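Local coordinates for protein 2-oxoadipate dioxygenase/decarboxylase, chloroplastic/amyloplastic (Oryza sativa, PDB 6W1K) that catalyses the decarboxylation and hydroxylation of 2-oxoadipate to D-2-hydroxyglutarate with molecular oxygen, an iron(II)-dependent step of lysine catabolism in plants, at residues Asn225-Ile230 / Ile302-Ser307; Ser242-Asp247 / Ile266-Arg271. All coordinates share one frame; numbering follows the deposited sequence.

Contact 1. Residues Asn225-Ile230 / Ile302-Ser307. With OOG (2-oxoadipic acid), chain F.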
loop_
_atom_site.group_PDB
_atom_site.type_symbol
_atom_site.label_atom_id
_atom_site.label_comp_id
_atom_site.label_asym_id
_atom_site.label_seq_id
_atom_site.Cartn_x
_atom_site.Cartn_y
_atom_site.Cartn_z
ATOM N N ASN A 225 -13.613 -1.366 -5.427
ATOM C CA ASN A 225 -13.960 -0.149 -4.696
ATOM C C ASN A 225 -14.767 0.791 -5.586
ATOM O O ASN A 225 -14.276 1.239 -6.625
ATOM C CB ASN A 225 -12.675 0.541 -4.218
ATOM C CG ASN A 225 -12.943 1.806 -3.426
ATOM O OD1 ASN A 225 -14.024 2.371 -3.502
ATOM N ND2 ASN A 225 -11.954 2.254 -2.654
ATOM N N SER A 226 -15.983 1.122 -5.137
ATOM C CA SER A 226 -16.957 1.905 -5.890
ATOM C C SER A 226 -16.861 3.402 -5.658
ATOM O O SER A 226 -17.548 4.158 -6.351
ATOM C CB SER A 226 -18.401 1.482 -5.524
ATOM O OG SER A 226 -18.797 1.959 -4.241
ATOM N N GLU A 227 -16.103 3.850 -4.667
ATOM C CA GLU A 227 -16.195 5.236 -4.230
ATOM C C GLU A 227 -15.426 6.107 -5.206
ATOM O O GLU A 227 -14.242 5.868 -5.437
ATOM C CB GLU A 227 -15.646 5.408 -2.817
ATOM C CG GLU A 227 -15.986 6.765 -2.174
ATOM C CD GLU A 227 -17.491 7.112 -2.175
ATOM O OE1 GLU A 227 -18.337 6.279 -1.749
ATOM O OE2 GLU A 227 -17.822 8.245 -2.602
ATOM N N GLY A 228 -16.084 7.122 -5.764
ATOM C CA GLY A 228 -15.454 7.902 -6.814
ATOM C C GLY A 228 -15.330 7.184 -8.140
ATOM O O GLY A 228 -14.482 7.552 -8.963
ATOM N N GLY A 229 -16.166 6.181 -8.375
ATOM C CA GLY A 229 -16.035 5.327 -9.530
ATOM C C GLY A 229 -15.034 4.210 -9.310
ATOM O O GLY A 229 -14.172 4.259 -8.432
ATOM N N ILE A 230 -15.150 3.177 -10.142
ATOM C CA ILE A 230 -14.225 2.063 -10.009
ATOM C C ILE A 230 -12.830 2.433 -10.491
ATOM O O ILE A 230 -11.862 1.763 -10.126
ATOM C CB ILE A 230 -14.743 0.820 -10.754
ATOM C CG1 ILE A 230 -15.021 1.134 -12.226
ATOM C CG2 ILE A 230 -16.031 0.280 -10.071
ATOM C CD1 ILE A 230 -15.155 -0.122 -13.084
ATOM N N ILE A 302 -9.117 5.695 -2.472
ATOM C CA ILE A 302 -8.609 4.334 -2.360
ATOM C C ILE A 302 -8.489 3.931 -0.900
ATOM O O ILE A 302 -8.658 2.752 -0.571
ATOM C CB ILE A 302 -7.260 4.214 -3.101
ATOM C CG1 ILE A 302 -7.479 4.426 -4.598
ATOM C CG2 ILE A 302 -6.604 2.848 -2.887
ATOM C CD1 ILE A 302 -6.193 4.590 -5.404
ATOM N N PHE A 303 -8.248 4.900 0.007
ATOM C CA PHE A 303 -8.242 4.598 1.441
ATOM C C PHE A 303 -9.531 3.892 1.859
ATOM O O PHE A 303 -9.552 3.149 2.845
ATOM C CB PHE A 303 -8.104 5.877 2.300
ATOM C CG PHE A 303 -6.683 6.352 2.489
ATOM C CD1 PHE A 303 -5.745 5.561 3.150
ATOM C CD2 PHE A 303 -6.292 7.594 2.021
ATOM C CE1 PHE A 303 -4.442 5.996 3.321
ATOM C CE2 PHE A 303 -4.978 8.036 2.176
ATOM C CZ PHE A 303 -4.054 7.236 2.831
ATOM N N GLU A 304 -10.617 4.144 1.142
ATOM C CA GLU A 304 -11.916 3.643 1.535
ATOM C C GLU A 304 -12.161 2.202 1.102
ATOM O O GLU A 304 -13.237 1.651 1.393
ATOM C CB GLU A 304 -12.988 4.593 0.993
ATOM C CG GLU A 304 -12.884 5.985 1.638
ATOM C CD GLU A 304 -14.019 6.917 1.278
ATOM O OE1 GLU A 304 -15.166 6.431 1.161
ATOM O OE2 GLU A 304 -13.752 8.136 1.120
ATOM N N SER A 305 -11.179 1.559 0.478
ATOM C CA SER A 305 -11.292 0.136 0.184
ATOM C C SER A 305 -11.492 -0.692 1.443
ATOM O O SER A 305 -12.047 -1.791 1.366
ATOM C CB SER A 305 -10.047 -0.330 -0.554
ATOM O OG SER A 305 -9.876 0.432 -1.743
ATOM N N THR A 306 -11.076 -0.186 2.596
ATOM C CA THR A 306 -11.246 -0.901 3.842
ATOM C C THR A 306 -12.430 -0.397 4.649
ATOM O O THR A 306 -12.670 -0.923 5.747
ATOM C CB THR A 306 -9.977 -0.799 4.710
ATOM O OG1 THR A 306 -9.549 0.571 4.795
ATOM C CG2 THR A 306 -8.849 -1.674 4.169
ATOM N N SER A 307 -13.177 0.584 4.133
ATOM C CA SER A 307 -14.254 1.198 4.904
ATOM C C SER A 307 -15.459 0.278 5.013
ATOM O O SER A 307 -15.743 -0.530 4.126
ATOM C CB SER A 307 -14.724 2.512 4.273
ATOM O OG SER A 307 -15.413 2.286 3.044
HETATM C C2 OOG F . -3.185 3.800 1.061
HETATM C C3 OOG F . -4.159 4.373 0.029
HETATM C C4 OOG F . -3.422 5.319 -0.925
HETATM C C6 OOG F . -2.598 5.089 -3.431
HETATM O O4 OOG F . -2.774 6.313 -3.654
HETATM O O3 OOG F . -2.368 4.311 -4.384
HETATM C C5 OOG F . -2.666 4.549 -2.008
HETATM C C1 OOG F . -3.913 3.031 2.172
HETATM O O1 OOG F . -3.364 2.802 3.194
HETATM O O2 OOG F . -5.225 2.581 2.010
HETATM O O5 OOG F . -2.125 3.532 -1.754
#
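Asn225 reaches across to Ser305 and fastens an Asx turn to the short 3-10 segment 303-306 that follows helix 296-302, a helix end that forms part of the 2-oxoadipate pocket. The CB of Asn225 points toward segment 302-307, and with CG anti to the backbone N (chi1 -179°) the amide is set beside Ser305, ND2 foremost. The amide uses ND2 across the contact and OD1 within its own turn. ND2 donates to Ser305 OG over 2.9 Å, with the hydroxyl tilted 20° out of the amide plane, and gives a second bond to the carbonyl of Lys301. OD1 turns back and accepts from the backbone N of Glu227 at 2.8 Å, closing the Asx turn. An aspartate in its place would probably leave Ser305 OG without its amide donor and set a carboxylate oxygen against the backbone oxygen of Lys301. Ser305 OG is also hydrogen-bonded to Ser243 OG of strand 239-243.

The outer part of the contact is made by two glutamates. The CG methylene of Glu227 lies 3.5 Å from Glu304 OE1, while the two carboxylates, their planes 19° apart, keep their nearest oxygens, both OE1, 4.3 Å from each other. Lys95 forms a salt bridge with OE2 of Glu304 and probably offsets this like-charge approach.

On the side of segment 302-307 turned away from Asn225, Phe303 lays one ring face against the ligand, whose C3 stands 3.6 Å above the ring plane, offset toward the rim. Ile302 O accepts from both Ser305 N and Ser305 OG, with OG 2.9 Å from O, in the carbonyl plane and on a lone pair.

Contact 2. Residues Ser242-Asp247 / Ile266-Arg271. With NI (nickel (II) ion), chain E; OOG (2-oxoadipic acid), chain F.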
loop_
_atom_site.group_PDB
_atom_site.type_symbol
_atom_site.label_atom_id
_atom_site.label_comp_id
_atom_site.label_asym_id
_atom_site.label_seq_id
_atom_site.Cartn_x
_atom_site.Cartn_y
_atom_site.Cartn_z
ATOM N N SER A 242 -7.358 1.456 -9.603
ATOM C CA SER A 242 -8.535 0.750 -9.101
ATOM C C SER A 242 -8.077 -0.191 -7.993
ATOM O O SER A 242 -6.882 -0.469 -7.846
ATOM C CB SER A 242 -9.255 -0.005 -10.221
ATOM O OG SER A 242 -8.380 -0.920 -10.841
ATOM N N SER A 243 -9.031 -0.678 -7.198
ATOM C CA SER A 243 -8.704 -1.487 -6.027
ATOM C C SER A 243 -9.895 -2.374 -5.688
ATOM O O SER A 243 -11.039 -2.009 -5.952
ATOM C CB SER A 243 -8.364 -0.648 -4.789
ATOM O OG SER A 243 -9.478 0.078 -4.327
ATOM N N THR A 244 -9.616 -3.542 -5.103
ATOM C CA THR A 244 -10.683 -4.397 -4.624
ATOM C C THR A 244 -11.191 -3.873 -3.287
ATOM O O THR A 244 -10.509 -3.120 -2.581
ATOM C CB THR A 244 -10.218 -5.845 -4.446
ATOM O OG1 THR A 244 -9.070 -5.879 -3.594
ATOM C CG2 THR A 244 -9.904 -6.505 -5.777
ATOM N N VAL A 245 -12.417 -4.267 -2.960
ATOM C CA VAL A 245 -12.903 -4.163 -1.593
ATOM C C VAL A 245 -12.117 -5.126 -0.716
ATOM O O VAL A 245 -11.925 -6.299 -1.068
ATOM C CB VAL A 245 -14.409 -4.458 -1.551
ATOM C CG1 VAL A 245 -14.936 -4.391 -0.118
ATOM C CG2 VAL A 245 -15.151 -3.474 -2.458
ATOM N N ALA A 246 -11.663 -4.629 0.434
ATOM C CA ALA A 246 -10.838 -5.408 1.332
ATOM C C ALA A 246 -11.560 -6.679 1.765
ATOM O O ALA A 246 -12.790 -6.721 1.878
ATOM C CB ALA A 246 -10.457 -4.581 2.565
ATOM N N ASP A 247 -10.773 -7.732 1.978
ATOM C CA ASP A 247 -11.271 -8.926 2.632
ATOM C C ASP A 247 -11.630 -8.633 4.089
ATOM O O ASP A 247 -11.130 -7.692 4.710
ATOM C CB ASP A 247 -10.236 -10.047 2.576
ATOM C CG ASP A 247 -10.220 -10.752 1.224
ATOM O OD1 ASP A 247 -11.296 -10.925 0.611
ATOM O OD2 ASP A 247 -9.124 -11.127 0.764
ATOM N N ILE A 266 -6.143 -5.341 -2.647
ATOM C CA ILE A 266 -5.134 -5.262 -3.695
ATOM C C ILE A 266 -5.528 -4.158 -4.669
ATOM O O ILE A 266 -6.714 -3.952 -4.952
ATOM C CB ILE A 266 -4.940 -6.626 -4.409
ATOM C CG1 ILE A 266 -3.787 -6.532 -5.419
ATOM C CG2 ILE A 266 -6.218 -7.116 -5.110
ATOM C CD1 ILE A 266 -3.247 -7.905 -5.943
ATOM N N GLU A 267 -4.531 -3.433 -5.166
ATOM C CA GLU A 267 -4.746 -2.323 -6.080
ATOM C C GLU A 267 -4.130 -2.659 -7.438
ATOM O O GLU A 267 -3.282 -3.557 -7.569
ATOM C CB GLU A 267 -4.170 -1.031 -5.474
ATOM C CG GLU A 267 -4.315 0.195 -6.327
ATOM C CD GLU A 267 -3.375 1.316 -5.894
ATOM O OE1 GLU A 267 -3.268 1.553 -4.680
ATOM O OE2 GLU A 267 -2.735 1.961 -6.762
ATOM N N PHE A 268 -4.655 -1.986 -8.468
ATOM C CA PHE A 268 -4.171 -2.069 -9.846
ATOM C C PHE A 268 -3.964 -0.653 -10.369
ATOM O O PHE A 268 -4.816 0.222 -10.173
ATOM C CB PHE A 268 -5.161 -2.849 -10.712
ATOM C CG PHE A 268 -5.926 -3.891 -9.943
ATOM C CD1 PHE A 268 -5.305 -5.055 -9.506
ATOM C CD2 PHE A 268 -7.275 -3.704 -9.668
ATOM C CE1 PHE A 268 -6.022 -6.022 -8.799
ATOM C CE2 PHE A 268 -7.998 -4.653 -8.967
ATOM C CZ PHE A 268 -7.374 -5.810 -8.520
ATOM N N ALA A 269 -2.817 -0.413 -10.987
ATOM C CA ALA A 269 -2.463 0.938 -11.380
ATOM C C ALA A 269 -1.860 0.953 -12.769
ATOM O O ALA A 269 -1.062 0.079 -13.136
ATOM C CB ALA A 269 -1.496 1.576 -10.377
ATOM N N GLU A 270 -2.253 1.957 -13.541
ATOM C CA GLU A 270 -1.675 2.207 -14.855
ATOM C C GLU A 270 -1.041 3.586 -14.835
ATOM O O GLU A 270 -1.706 4.570 -14.492
ATOM C CB GLU A 270 -2.722 2.137 -15.974
ATOM C CG GLU A 270 -2.083 2.227 -17.394
ATOM C CD GLU A 270 -3.021 1.821 -18.541
ATOM O OE1 GLU A 270 -4.117 1.309 -18.265
ATOM O OE2 GLU A 270 -2.653 2.027 -19.726
ATOM N N ARG A 271 0.231 3.654 -15.183
ATOM C CA ARG A 271 0.945 4.913 -15.335
ATOM C C ARG A 271 1.165 5.158 -16.820
ATOM O O ARG A 271 1.877 4.390 -17.481
ATOM C CB ARG A 271 2.271 4.883 -14.579
ATOM C CG ARG A 271 2.115 4.519 -13.082
ATOM C CD ARG A 271 3.473 4.472 -12.310
ATOM N NE ARG A 271 3.178 4.336 -10.885
ATOM C CZ ARG A 271 2.914 5.347 -10.063
ATOM N NH1 ARG A 271 2.619 5.105 -8.802
ATOM N NH2 ARG A 271 2.978 6.596 -10.496
HETATM NI NI NI E . -2.005 2.204 -3.413
HETATM C C2 OOG F . -3.185 3.800 1.061
HETATM C C3 OOG F . -4.159 4.373 0.029
HETATM C C4 OOG F . -3.422 5.319 -0.925
HETATM C C6 OOG F . -2.598 5.089 -3.431
HETATM O O4 OOG F . -2.774 6.313 -3.654
HETATM O O3 OOG F . -2.368 4.311 -4.384
HETATM C C5 OOG F . -2.666 4.549 -2.008
HETATM C C1 OOG F . -3.913 3.031 2.172
HETATM O O1 OOG F . -3.364 2.802 3.194
HETATM O O2 OOG F . -5.225 2.581 2.010
HETATM O O5 OOG F . -2.125 3.532 -1.754
#
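Glu267 lies against the backbone of Ser242, its CG 3.1 Å from Ser242 O, where strand 239-243 runs antiparallel to strand 258-271 in the sheet of this glyoxalase-like fold. Extended from CB to the carboxylate, Glu267 brings OE1 to 1.9 Å from the nickel ion, which His59, His195 and the ligand atoms O3 and O5 also bind. Gln241 NE2 donates to OE2, which probably limits the rotation of the carboxylate.

Behind this first shell stands the backbone ladder. Glu267 and Ser243 form a non-hydrogen-bonded pair; next to it, Ser242 N bonds Phe268 O at 2.9 Å and Phe268 N bonds Ser242 O at 2.8 Å, both nearly straight. Thr244 continues past the strand end: its N donates to Ile266 O, and its OG1, set between backbone N and carbonyl carbon (chi1 55°), accepts from Ile266 N at 3.1 Å. On the face that carries Ser242 and Phe268, opposite to Glu267, Ser242 OG sits at the ring edge, in plane, 3.2 Å from Phe268 CD2, and is hydrogen-bonded to Asn214.

The Glu267 carboxylate gives one oxygen to the metal and the other to an amide, consistent with monodentate binding, with iron(II) in the place of nickel in the working enzyme.

In the fold
Both contacts are buried overall and both reach 2-oxoadipate. Contact 2 is nearer the chain centre, about 10 Å between centres against about 14 Å for contact 1, and all of its touching residues are buried, whereas Glu227 and Glu304 of contact 1 are partly exposed. Contact 2 is a strand pair of the sheet, joined mainly by backbone bonds and supplying a metal ligand; contact 1 joins the turn 225-230 to the 3-10 segment after helix 296-302 through side-chain amide and hydroxyl groups, and offers the ligand hydrophobic cover. The two meet at Ser243, whose O lies 2.7 Å from Asn225 N, a probable hydrogen bond that ties this turn to the strand beside Glu267.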